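Local coordinates for kinesin-like protein KIF19 (Mus musculus, PDB 5GSZ), which moves toward microtubule plus ends as a motor and regulates the length of motile cilia by depolymerizing microtubules at ciliary tips, at residues V146-L151 with T185-I190; Y65-A70 with N335-A340; I153-I158 with S217-A222; E90-G95 with V226-R231. All blocks are in the same frame, centred on the assembly; numbering follows the deposited sequence.

Contact 1: residues V146-L151 with T185-I190; sequences VSMSYL and TEVSTI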
loop_
_atom_site.group_PDB
_atom_site.type_symbol
_atom_site.label_atom_id
_atom_site.label_comp_id
_atom_site.label_asym_id
_atom_site.label_seq_id
_atom_site.Cartn_x
_atom_site.Cartn_y
_atom_site.Cartn_z
ATOM N N VAL A 146 -19.935 9.847 -1.081
ATOM C CA VAL A 146 -18.800 9.015 -0.712
ATOM C C VAL A 146 -19.220 7.562 -0.775
ATOM O O VAL A 146 -20.197 7.173 -0.126
ATOM C CB VAL A 146 -18.290 9.337 0.699
ATOM C CG1 VAL A 146 -17.030 8.552 0.967
ATOM C CG2 VAL A 146 -18.068 10.799 0.859
ATOM N N SER A 147 -18.472 6.760 -1.530
ATOM C CA SER A 147 -18.586 5.309 -1.484
ATOM C C SER A 147 -17.203 4.691 -1.313
ATOM O O SER A 147 -16.197 5.265 -1.740
ATOM C CB SER A 147 -19.241 4.771 -2.747
ATOM O OG SER A 147 -18.441 5.092 -3.870
ATOM N N MET A 148 -17.158 3.515 -0.679
ATOM C CA MET A 148 -15.915 2.756 -0.566
ATOM C C MET A 148 -16.153 1.294 -0.891
ATOM O O MET A 148 -17.228 0.749 -0.637
ATOM C CB MET A 148 -15.288 2.834 0.823
ATOM C CG MET A 148 -16.180 2.313 1.896
ATOM S SD MET A 148 -15.362 2.261 3.491
ATOM C CE MET A 148 -14.876 0.546 3.594
ATOM N N SER A 149 -15.132 0.662 -1.448
ATOM C CA SER A 149 -15.157 -0.762 -1.723
ATOM C C SER A 149 -13.890 -1.384 -1.178
ATOM O O SER A 149 -12.902 -0.695 -0.924
ATOM C CB SER A 149 -15.273 -1.049 -3.209
ATOM O OG SER A 149 -16.486 -0.543 -3.697
ATOM N N TYR A 150 -13.914 -2.704 -1.031
ATOM C CA TYR A 150 -12.778 -3.419 -0.452
ATOM C C TYR A 150 -12.681 -4.772 -1.141
ATOM O O TYR A 150 -13.530 -5.637 -0.925
ATOM C CB TYR A 150 -12.957 -3.559 1.053
ATOM C CG TYR A 150 -11.752 -4.018 1.811
ATOM C CD1 TYR A 150 -10.498 -3.493 1.552
ATOM C CD2 TYR A 150 -11.878 -4.951 2.844
ATOM C CE1 TYR A 150 -9.368 -3.921 2.290
ATOM C CE2 TYR A 150 -10.777 -5.366 3.589
ATOM C CZ TYR A 150 -9.534 -4.852 3.310
ATOM O OH TYR A 150 -8.463 -5.274 4.039
ATOM N N LEU A 151 -11.655 -4.954 -1.966
ATOM C CA LEU A 151 -11.567 -6.118 -2.835
ATOM C C LEU A 151 -10.222 -6.820 -2.650
ATOM O O LEU A 151 -9.272 -6.252 -2.098
ATOM C CB LEU A 151 -11.778 -5.704 -4.297
ATOM C CG LEU A 151 -10.731 -4.727 -4.824
ATOM C CD1 LEU A 151 -9.878 -5.355 -5.907
ATOM C CD2 LEU A 151 -11.380 -3.455 -5.284
ATOM N N THR A 185 -19.765 -4.345 -3.948
ATOM C CA THR A 185 -20.450 -3.644 -2.873
ATOM C C THR A 185 -19.869 -2.250 -2.621
ATOM O O THR A 185 -18.667 -2.015 -2.763
ATOM C CB THR A 185 -20.344 -4.489 -1.613
ATOM O OG1 THR A 185 -20.878 -5.783 -1.897
ATOM C CG2 THR A 185 -21.083 -3.860 -0.448
ATOM N N GLU A 186 -20.739 -1.322 -2.214
ATOM C CA GLU A 186 -20.346 0.055 -1.940
ATOM C C GLU A 186 -20.990 0.534 -0.652
ATOM O O GLU A 186 -22.215 0.633 -0.576
ATOM C CB GLU A 186 -20.740 0.964 -3.096
ATOM C CG GLU A 186 -19.971 0.657 -4.348
ATOM C CD GLU A 186 -20.476 1.443 -5.508
ATOM O OE1 GLU A 186 -21.555 2.057 -5.375
ATOM O OE2 GLU A 186 -19.799 1.448 -6.552
ATOM N N VAL A 187 -20.156 0.861 0.339
ATOM C CA VAL A 187 -20.559 1.307 1.669
ATOM C C VAL A 187 -20.521 2.835 1.728
ATOM O O VAL A 187 -19.792 3.485 0.969
ATOM C CB VAL A 187 -19.622 0.666 2.717
ATOM C CG1 VAL A 187 -19.902 1.176 4.133
ATOM C CG2 VAL A 187 -19.748 -0.839 2.666
ATOM N N SER A 188 -21.335 3.422 2.633
ATOM C CA SER A 188 -21.361 4.869 2.833
ATOM C C SER A 188 -21.495 5.286 4.297
ATOM O O SER A 188 -21.750 6.472 4.560
ATOM C CB SER A 188 -22.509 5.507 2.047
ATOM O OG SER A 188 -22.398 5.243 0.668
ATOM N N THR A 189 -21.361 4.364 5.252
ATOM C CA THR A 189 -21.517 4.724 6.656
ATOM C C THR A 189 -20.337 5.566 7.132
ATOM O O THR A 189 -19.198 5.405 6.677
ATOM C CB THR A 189 -21.652 3.479 7.535
ATOM O OG1 THR A 189 -20.426 2.736 7.519
ATOM C CG2 THR A 189 -22.814 2.601 7.046
ATOM N N ILE A 190 -20.627 6.476 8.061
ATOM C CA ILE A 190 -19.642 7.426 8.550
ATOM C C ILE A 190 -19.086 7.056 9.922
ATOM O O ILE A 190 -18.170 7.731 10.406
ATOM C CB ILE A 190 -20.244 8.833 8.586
#
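The hydroxyl OG of S149 gives a hydrogen bond to the carbonyl O of T185, 2.8 Å long, with the donor tilted 19° from the carbonyl plane. This bond flanks a single antiparallel beta bridge, by which the extended loop 185-190 adds itself to strand 142-154 of the central sheet of the kinesin motor domain. M148 and V187 form the hydrogen-bonded pair. M148 N donates to V187 O at 3.1 Å, and V187 N returns a straighter bond to M148 O, also 3.1 Å, with 168° at the hydrogen. Each of these carbonyls also meets a CA-H group: S147 CA lies 3.3 Å from V187 O, and E186 CA lies 3.4 Å from M148 O. Serine suits the positions beyond the bridge because its short side chain can bring a donor to a backbone carbonyl. One such donor comes from the strand and the other, S188, from the loop. The beta-branched V187 fits the extended backbone, and it runs alongside M148. With CG set between its backbone N and carbonyl carbon (chi1 60°), the methionine touches V187 CB through that CG at 3.9 Å; its chain then bends, packing on L128 and L199, while V187 meets L198. T185 turns its own hydroxyl to D160. At the other end, S188 OG donates to V146 O at 3.0 Å, in the carbonyl plane.

Contact 2: residues Y65-A70 with N335-A340; sequences YLFDVA and NTLTYA
Two aromatic rings meet the same helix differently: Y65 offers L337 a face, whereas F67 offers L337 and A340 its edge. L337 CB sits almost centrally over the tyrosine ring, 3.6 Å from the centroid of Y65 and 12° off the ring normal, a CH-pi contact in which the two side chains cross at about a right angle. Both aromatic side chains leave the backbone with CG beside the N and anti to the carbonyl carbon (chi1 -56° for Y65 and -55° for F67), which carries them to the helix. The phenylalanine slides in edge first. Its CE1 touches A340 CB at 3.5 Å, the methyl lying in the plane of the ring, and its CZ meets L337 CD2, also at 3.5 Å. L337 thus meets both rings, CB touching one and CD2 the other. Three residues on, A340 faces the same way, and its small methyl leaves room for the phenyl edge. Replacing Y65 by alanine would probably strip L337 CB of the ring face beneath it and open a gap beside the helix. V42 and L16 add to the apolar surround of F67 and L337, while T338 OG1 bonds back to R334 O within the helix. The arrangement belongs to the kinesin motor fold: helix 330-340, the last one modelled, packs against the small antiparallel sheet ending at strand 62-66 and the turn into strand 69-71.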
loop_
_atom_site.group_PDB
_atom_site.type_symbol
_atom_site.label_atom_id
_atom_site.label_comp_id
_atom_site.label_asym_id
_atom_site.label_seq_id
_atom_site.Cartn_x
_atom_site.Cartn_y
_atom_site.Cartn_z
ATOM N N TYR A 65 20.492 4.349 4.508
ATOM C CA TYR A 65 19.466 4.601 3.505
ATOM C C TYR A 65 18.608 5.774 3.944
ATOM O O TYR A 65 18.322 5.932 5.133
ATOM C CB TYR A 65 18.570 3.382 3.270
ATOM C CG TYR A 65 19.302 2.116 2.889
ATOM C CD1 TYR A 65 20.066 1.410 3.815
ATOM C CD2 TYR A 65 19.232 1.626 1.591
ATOM C CE1 TYR A 65 20.723 0.250 3.455
ATOM C CE2 TYR A 65 19.886 0.478 1.231
ATOM C CZ TYR A 65 20.630 -0.208 2.157
ATOM O OH TYR A 65 21.266 -1.364 1.769
ATOM N N LEU A 66 18.185 6.590 2.984
ATOM C CA LEU A 66 17.416 7.792 3.277
ATOM C C LEU A 66 16.051 7.705 2.613
ATOM O O LEU A 66 15.912 7.189 1.495
ATOM C CB LEU A 66 18.156 9.065 2.825
ATOM N N PHE A 67 15.049 8.205 3.328
ATOM C CA PHE A 67 13.654 8.146 2.935
ATOM C C PHE A 67 13.017 9.481 3.271
ATOM O O PHE A 67 13.540 10.251 4.079
ATOM C CB PHE A 67 12.901 7.029 3.672
ATOM C CG PHE A 67 13.519 5.675 3.523
ATOM C CD1 PHE A 67 13.151 4.843 2.479
ATOM C CD2 PHE A 67 14.461 5.227 4.434
ATOM C CE1 PHE A 67 13.716 3.606 2.343
ATOM C CE2 PHE A 67 15.029 3.981 4.301
ATOM C CZ PHE A 67 14.654 3.171 3.256
ATOM N N ASP A 68 11.861 9.743 2.663
ATOM C CA ASP A 68 11.121 10.957 3.004
ATOM C C ASP A 68 10.797 11.001 4.489
ATOM O O ASP A 68 10.842 12.073 5.101
ATOM C CB ASP A 68 9.851 11.046 2.165
ATOM C CG ASP A 68 10.151 11.254 0.716
ATOM O OD1 ASP A 68 10.958 12.157 0.422
ATOM O OD2 ASP A 68 9.641 10.485 -0.121
ATOM N N VAL A 69 10.484 9.856 5.088
ATOM C CA VAL A 69 10.233 9.789 6.520
ATOM C C VAL A 69 10.517 8.371 6.986
ATOM O O VAL A 69 10.387 7.408 6.222
ATOM C CB VAL A 69 8.789 10.243 6.850
ATOM C CG1 VAL A 69 7.777 9.364 6.157
ATOM C CG2 VAL A 69 8.554 10.302 8.366
ATOM N N ALA A 70 10.923 8.247 8.245
ATOM C CA ALA A 70 11.251 6.964 8.842
ATOM C C ALA A 70 10.453 6.788 10.126
ATOM O O ALA A 70 10.075 7.771 10.771
ATOM C CB ALA A 70 12.748 6.869 9.122
ATOM N N ASN A 335 17.136 -5.941 0.483
ATOM C CA ASN A 335 16.348 -5.820 -0.734
ATOM C C ASN A 335 15.311 -4.709 -0.599
ATOM O O ASN A 335 15.164 -3.868 -1.492
ATOM C CB ASN A 335 15.688 -7.158 -1.068
ATOM C CG ASN A 335 16.694 -8.197 -1.508
ATOM O OD1 ASN A 335 17.833 -7.862 -1.838
ATOM N ND2 ASN A 335 16.284 -9.458 -1.528
ATOM N N THR A 336 14.607 -4.670 0.529
ATOM C CA THR A 336 13.555 -3.674 0.685
ATOM C C THR A 336 14.143 -2.269 0.696
ATOM O O THR A 336 13.725 -1.405 -0.088
ATOM C CB THR A 336 12.737 -3.953 1.953
ATOM O OG1 THR A 336 12.263 -5.304 1.925
ATOM C CG2 THR A 336 11.534 -3.018 2.053
ATOM N N LEU A 337 15.145 -2.038 1.554
ATOM C CA LEU A 337 15.743 -0.708 1.672
ATOM C C LEU A 337 16.362 -0.234 0.360
ATOM O O LEU A 337 16.339 0.966 0.067
ATOM C CB LEU A 337 16.791 -0.716 2.770
ATOM C CG LEU A 337 16.270 -0.962 4.170
ATOM C CD1 LEU A 337 17.352 -1.613 4.974
ATOM C CD2 LEU A 337 15.939 0.351 4.775
ATOM N N THR A 338 16.924 -1.156 -0.434
ATOM C CA THR A 338 17.412 -0.822 -1.771
ATOM C C THR A 338 16.275 -0.382 -2.692
ATOM O O THR A 338 16.414 0.567 -3.473
ATOM C CB THR A 338 18.118 -2.034 -2.372
ATOM O OG1 THR A 338 19.282 -2.318 -1.599
ATOM C CG2 THR A 338 18.486 -1.797 -3.863
ATOM N N TYR A 339 15.159 -1.102 -2.639
ATOM C CA TYR A 339 14.051 -0.823 -3.533
ATOM C C TYR A 339 13.447 0.541 -3.232
ATOM O O TYR A 339 13.133 1.304 -4.152
ATOM C CB TYR A 339 13.029 -1.947 -3.399
ATOM C CG TYR A 339 11.781 -1.795 -4.220
ATOM C CD1 TYR A 339 11.773 -2.102 -5.573
ATOM C CD2 TYR A 339 10.593 -1.367 -3.632
ATOM C CE1 TYR A 339 10.615 -1.971 -6.320
ATOM C CE2 TYR A 339 9.444 -1.228 -4.368
ATOM C CZ TYR A 339 9.456 -1.535 -5.707
ATOM O OH TYR A 339 8.307 -1.399 -6.436
ATOM N N ALA A 340 13.332 0.889 -1.952
ATOM C CA ALA A 340 12.701 2.132 -1.527
ATOM C C ALA A 340 13.682 3.273 -1.333
ATOM O O ALA A 340 13.242 4.408 -1.140
ATOM C CB ALA A 340 11.935 1.919 -0.216
#

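Contact 3: residues I153-I158 with S217-A222; sequences IYNEMI and SSRSHA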
loop_
_atom_site.group_PDB
_atom_site.type_symbol
_atom_site.label_atom_id
_atom_site.label_comp_id
_atom_site.label_asym_id
_atom_site.label_seq_id
_atom_site.Cartn_x
_atom_site.Cartn_y
_atom_site.Cartn_z
ATOM N N ILE A 153 -7.210 -8.918 -4.909
ATOM C CA ILE A 153 -6.606 -9.492 -6.109
ATOM C C ILE A 153 -5.682 -10.610 -5.646
ATOM O O ILE A 153 -4.711 -10.367 -4.915
ATOM C CB ILE A 153 -5.831 -8.459 -6.942
ATOM C CG1 ILE A 153 -6.610 -7.153 -7.041
ATOM C CG2 ILE A 153 -5.587 -9.002 -8.347
ATOM C CD1 ILE A 153 -5.801 -6.043 -7.668
ATOM N N TYR A 154 -6.000 -11.831 -6.047
ATOM C CA TYR A 154 -5.225 -13.014 -5.699
ATOM C C TYR A 154 -4.982 -13.768 -6.994
ATOM O O TYR A 154 -5.930 -14.259 -7.610
ATOM C CB TYR A 154 -5.962 -13.891 -4.686
ATOM C CG TYR A 154 -5.168 -15.106 -4.326
ATOM C CD1 TYR A 154 -4.258 -15.080 -3.276
ATOM C CD2 TYR A 154 -5.288 -16.274 -5.065
ATOM C CE1 TYR A 154 -3.508 -16.194 -2.965
ATOM C CE2 TYR A 154 -4.548 -17.385 -4.768
ATOM C CZ TYR A 154 -3.659 -17.347 -3.720
ATOM O OH TYR A 154 -2.921 -18.473 -3.431
ATOM N N ASN A 155 -3.726 -13.867 -7.408
ATOM C CA ASN A 155 -3.396 -14.525 -8.670
ATOM C C ASN A 155 -4.279 -13.985 -9.788
ATOM O O ASN A 155 -4.935 -14.729 -10.518
ATOM C CB ASN A 155 -3.528 -16.046 -8.557
ATOM C CG ASN A 155 -2.361 -16.679 -7.841
ATOM O OD1 ASN A 155 -1.250 -16.153 -7.855
ATOM N ND2 ASN A 155 -2.606 -17.818 -7.207
ATOM N N GLU A 156 -4.340 -12.662 -9.872
ATOM C CA GLU A 156 -5.098 -11.938 -10.886
ATOM C C GLU A 156 -6.589 -12.253 -10.874
ATOM O O GLU A 156 -7.289 -11.886 -11.822
ATOM C CB GLU A 156 -4.522 -12.180 -12.283
ATOM C CG GLU A 156 -3.061 -11.803 -12.362
ATOM C CD GLU A 156 -2.838 -10.350 -12.005
ATOM O OE1 GLU A 156 -3.422 -9.480 -12.688
ATOM O OE2 GLU A 156 -2.112 -10.079 -11.020
ATOM N N MET A 157 -7.102 -12.891 -9.820
ATOM C CA MET A 157 -8.540 -13.081 -9.640
ATOM C C MET A 157 -9.065 -12.077 -8.617
ATOM O O MET A 157 -8.496 -11.927 -7.529
ATOM C CB MET A 157 -8.867 -14.505 -9.190
ATOM C CG MET A 157 -8.205 -15.612 -10.015
ATOM S SD MET A 157 -8.761 -15.784 -11.729
ATOM C CE MET A 157 -10.419 -16.403 -11.508
ATOM N N ILE A 158 -10.153 -11.400 -8.962
ATOM C CA ILE A 158 -10.710 -10.355 -8.122
ATOM C C ILE A 158 -11.909 -10.895 -7.369
ATOM O O ILE A 158 -12.816 -11.477 -7.965
ATOM C CB ILE A 158 -11.100 -9.133 -8.958
ATOM C CG1 ILE A 158 -9.876 -8.662 -9.746
ATOM C CG2 ILE A 158 -11.671 -8.049 -8.040
ATOM C CD1 ILE A 158 -10.193 -7.696 -10.859
ATOM N N SER A 217 -2.962 -15.605 2.635
ATOM C CA SER A 217 -1.892 -15.838 1.677
ATOM C C SER A 217 -0.982 -14.624 1.560
ATOM O O SER A 217 -1.432 -13.472 1.596
ATOM C CB SER A 217 -2.453 -16.179 0.304
ATOM O OG SER A 217 -1.415 -16.126 -0.665
ATOM N N SER A 218 0.316 -14.904 1.423
ATOM C CA SER A 218 1.316 -13.891 1.132
ATOM C C SER A 218 1.131 -13.275 -0.247
ATOM O O SER A 218 1.848 -12.320 -0.577
ATOM C CB SER A 218 2.720 -14.493 1.247
ATOM O OG SER A 218 2.912 -15.564 0.326
ATOM N N ARG A 219 0.187 -13.781 -1.044
ATOM C CA ARG A 219 -0.003 -13.338 -2.418
ATOM C C ARG A 219 -1.309 -12.577 -2.614
ATOM O O ARG A 219 -1.809 -12.484 -3.738
ATOM C CB ARG A 219 0.046 -14.542 -3.348
ATOM C CG ARG A 219 1.047 -15.596 -2.924
ATOM C CD ARG A 219 1.102 -16.692 -3.969
ATOM N NE ARG A 219 0.825 -16.138 -5.288
ATOM C CZ ARG A 219 1.762 -15.769 -6.153
ATOM N NH1 ARG A 219 3.041 -15.906 -5.837
ATOM N NH2 ARG A 219 1.421 -15.262 -7.327
ATOM N N SER A 220 -1.876 -12.039 -1.553
ATOM C CA SER A 220 -3.175 -11.394 -1.602
ATOM C C SER A 220 -2.975 -9.888 -1.499
ATOM O O SER A 220 -2.498 -9.398 -0.470
ATOM C CB SER A 220 -4.059 -11.912 -0.477
ATOM O OG SER A 220 -5.177 -11.073 -0.329
ATOM N N HIS A 221 -3.300 -9.161 -2.583
ATOM C CA HIS A 221 -3.445 -7.708 -2.530
ATOM C C HIS A 221 -4.798 -7.368 -1.943
ATOM O O HIS A 221 -5.815 -7.925 -2.364
ATOM C CB HIS A 221 -3.375 -7.060 -3.909
ATOM C CG HIS A 221 -2.073 -7.228 -4.620
ATOM N ND1 HIS A 221 -0.855 -7.009 -4.016
ATOM C CD2 HIS A 221 -1.802 -7.520 -5.914
ATOM C CE1 HIS A 221 0.112 -7.196 -4.896
ATOM N NE2 HIS A 221 -0.437 -7.514 -6.052
ATOM N N ALA A 222 -4.832 -6.433 -1.006
ATOM C CA ALA A 222 -6.104 -5.919 -0.516
ATOM C C ALA A 222 -6.223 -4.458 -0.934
ATOM O O ALA A 222 -5.340 -3.647 -0.651
ATOM C CB ALA A 222 -6.225 -6.095 0.997
#
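Y154 holds its CG anti to the backbone N (chi1 -180°), sending the ring across to S217, whose OG is anti to its own N (chi1 168°). The hydroxyl lies in the ring plane at the edge, Y154 CE1 to S217 OG being 3.1 Å. That OG accepts from R219 N at 2.9 Å, an ST turn in the sequence SSRSH, which matches the first switch motif of kinesins, a region that responds to the nucleotide; the side chain of S220 lies about 8 Å from the bound magnesium ion. R219 bends at chi3 and reaches the carboxamide of N155: its NH2 donates to N155 OD1 at 2.9 Å, nearly along the C=O axis, while the bond from NE is weak. N155 and E156, both at positive phi, form the corner of a type I' hairpin turn, which asparagine tolerates well. A glycine in place of Y154 would probably leave S217 and the CB of R219 without the ring they pack against. I153 and H221 are an antiparallel hydrogen-bonded pair, H221 N to I153 O being 3.0 Å. Strands 142-154 and 220-232 are thereby joined, S220 OG bonding to E152, with helix 302-307 lying against I153 and H221 through L303.

Contact 4: residues E90-G95 with V226-R231; sequences EGVISG and VAVRQR
The backbones of I93 and V228 approach to 5.8 Å between CA atoms where helix 89-93 passes over strand 220-232, and the chain leaves helical geometry at G95 in a Schellman motif with positive phi (102°), where glycine is at ease. I93 and V228 lie side by side, pointing the same way. Isoleucine CG2, held beside its backbone N and anti to the carbonyl carbon, rests on V228 CG1 at 3.9 Å. V92 adds a looser touch, its CG1 standing 4.3 Å from V228 CG2. Branched aliphatic chains suit this buried apolar interface, and valine also suits the strand. Two residues along the strand, Q230 extends over the backbone at I93. Its OE1 comes within 3.2 Å of I93 O, but both are acceptors and make no hydrogen bond; the amide nitrogen NE2 is instead hydrogen-bonded to the hydroxyl of Y144. S94, with a short side chain that can fold back onto the preceding helix, donates from OG to E90 O at 2.8 Å. A134 and I135 of helix 123-136 pack on I93, and L131 on V228: the layering of helices on a central sheet typical of the alpha/beta kinesin motor domain.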
loop_
_atom_site.group_PDB
_atom_site.type_symbol
_atom_site.label_atom_id
_atom_site.label_comp_id
_atom_site.label_asym_id
_atom_site.label_seq_id
_atom_site.Cartn_x
_atom_site.Cartn_y
_atom_site.Cartn_z
ATOM N N GLU A 90 -7.269 16.550 1.566
ATOM C CA GLU A 90 -7.756 17.780 0.954
ATOM C C GLU A 90 -7.849 17.646 -0.555
ATOM O O GLU A 90 -8.844 18.065 -1.159
ATOM C CB GLU A 90 -6.852 18.953 1.326
ATOM N N GLY A 91 -6.834 17.038 -1.176
ATOM C CA GLY A 91 -6.859 16.853 -2.618
ATOM C C GLY A 91 -7.922 15.870 -3.076
ATOM O O GLY A 91 -8.522 16.044 -4.144
ATOM N N VAL A 92 -8.170 14.824 -2.286
ATOM C CA VAL A 92 -9.088 13.790 -2.739
ATOM C C VAL A 92 -10.503 14.339 -2.832
ATOM O O VAL A 92 -11.235 14.047 -3.784
ATOM C CB VAL A 92 -9.004 12.551 -1.830
ATOM C CG1 VAL A 92 -10.115 11.578 -2.152
ATOM C CG2 VAL A 92 -7.658 11.861 -2.023
ATOM N N ILE A 93 -10.918 15.150 -1.865
ATOM C CA ILE A 93 -12.280 15.649 -1.952
ATOM C C ILE A 93 -12.373 16.778 -2.969
ATOM O O ILE A 93 -13.466 17.084 -3.444
ATOM C CB ILE A 93 -12.805 16.070 -0.570
ATOM C CG1 ILE A 93 -11.933 17.137 0.060
ATOM C CG2 ILE A 93 -12.845 14.890 0.383
ATOM C CD1 ILE A 93 -12.501 17.571 1.396
ATOM N N SER A 94 -11.245 17.361 -3.350
ATOM C CA SER A 94 -11.159 18.390 -4.376
ATOM C C SER A 94 -11.120 17.827 -5.786
ATOM O O SER A 94 -11.022 18.611 -6.736
ATOM C CB SER A 94 -9.908 19.237 -4.151
ATOM O OG SER A 94 -9.987 19.908 -2.906
ATOM N N GLY A 95 -11.144 16.500 -5.941
ATOM C CA GLY A 95 -11.095 15.864 -7.241
ATOM C C GLY A 95 -9.755 15.291 -7.656
ATOM O O GLY A 95 -9.654 14.735 -8.757
ATOM N N VAL A 226 -11.855 4.555 -2.118
ATOM C CA VAL A 226 -12.848 5.516 -1.673
ATOM C C VAL A 226 -13.018 6.546 -2.775
ATOM O O VAL A 226 -12.048 7.205 -3.164
ATOM C CB VAL A 226 -12.437 6.211 -0.366
ATOM C CG1 VAL A 226 -13.554 7.147 0.104
ATOM C CG2 VAL A 226 -12.080 5.194 0.678
ATOM N N ALA A 227 -14.246 6.689 -3.263
ATOM C CA ALA A 227 -14.600 7.677 -4.275
ATOM C C ALA A 227 -15.328 8.841 -3.613
ATOM O O ALA A 227 -16.087 8.637 -2.661
ATOM C CB ALA A 227 -15.477 7.039 -5.346
ATOM N N VAL A 228 -15.084 10.062 -4.099
ATOM C CA VAL A 228 -15.677 11.278 -3.520
ATOM C C VAL A 228 -16.082 12.223 -4.650
ATOM O O VAL A 228 -15.220 12.752 -5.363
ATOM C CB VAL A 228 -14.731 12.003 -2.547
ATOM C CG1 VAL A 228 -15.371 13.266 -2.046
ATOM C CG2 VAL A 228 -14.365 11.110 -1.369
ATOM N N ARG A 229 -17.377 12.455 -4.806
ATOM C CA ARG A 229 -17.865 13.441 -5.756
ATOM C C ARG A 229 -18.216 14.742 -5.032
ATOM O O ARG A 229 -18.731 14.731 -3.910
ATOM C CB ARG A 229 -19.064 12.903 -6.534
ATOM C CG ARG A 229 -19.368 13.696 -7.791
ATOM C CD ARG A 229 -20.080 12.856 -8.806
ATOM N NE ARG A 229 -21.371 12.376 -8.320
ATOM C CZ ARG A 229 -22.054 11.387 -8.896
ATOM N NH1 ARG A 229 -21.557 10.786 -9.970
ATOM N NH2 ARG A 229 -23.230 10.997 -8.401
ATOM N N GLN A 230 -17.885 15.865 -5.668
ATOM C CA GLN A 230 -17.994 17.196 -5.080
ATOM C C GLN A 230 -18.634 18.114 -6.105
ATOM O O GLN A 230 -18.046 18.367 -7.164
ATOM C CB GLN A 230 -16.623 17.753 -4.673
ATOM C CG GLN A 230 -16.679 19.010 -3.810
ATOM C CD GLN A 230 -15.366 19.810 -3.831
ATOM O OE1 GLN A 230 -14.607 19.744 -4.797
ATOM N NE2 GLN A 230 -15.079 20.536 -2.742
ATOM N N ARG A 231 -19.822 18.614 -5.794
ATOM C CA ARG A 231 -20.458 19.629 -6.612
ATOM C C ARG A 231 -20.829 20.815 -5.733
ATOM O O ARG A 231 -21.062 20.676 -4.529
ATOM C CB ARG A 231 -21.701 19.076 -7.360
ATOM C CG ARG A 231 -22.993 19.132 -6.570
ATOM C CD ARG A 231 -24.143 18.546 -7.351
ATOM N NE ARG A 231 -24.001 17.102 -7.485
ATOM C CZ ARG A 231 -23.783 16.492 -8.642
ATOM N NH1 ARG A 231 -23.684 17.218 -9.755
ATOM N NH2 ARG A 231 -23.657 15.168 -8.688
#

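Overall arrangement
From the N terminus, the chain opens contact 2 at 65-70, contact 4 at 90-95, contact 1 on strand 142-154 and contact 3 at its end and the hairpin that follows. Contact 1 closes at 185-190, contact 3 at 217-222, contact 4 at 226-231 and contact 2 last, at 335-340. Contacts 1 and 3 cross, both nest inside contact 4, and contact 2 encloses all three. Strands 142-154 and 220-232 are neighbours in the central sheet: contact 1 adds a loop beside the first, contact 3 joins their ends, and contact 4 lays a helix on the second. Contact 2 ties helix 330-340 to the far side of the motor domain, its centre about 33 Å from that of contact 1.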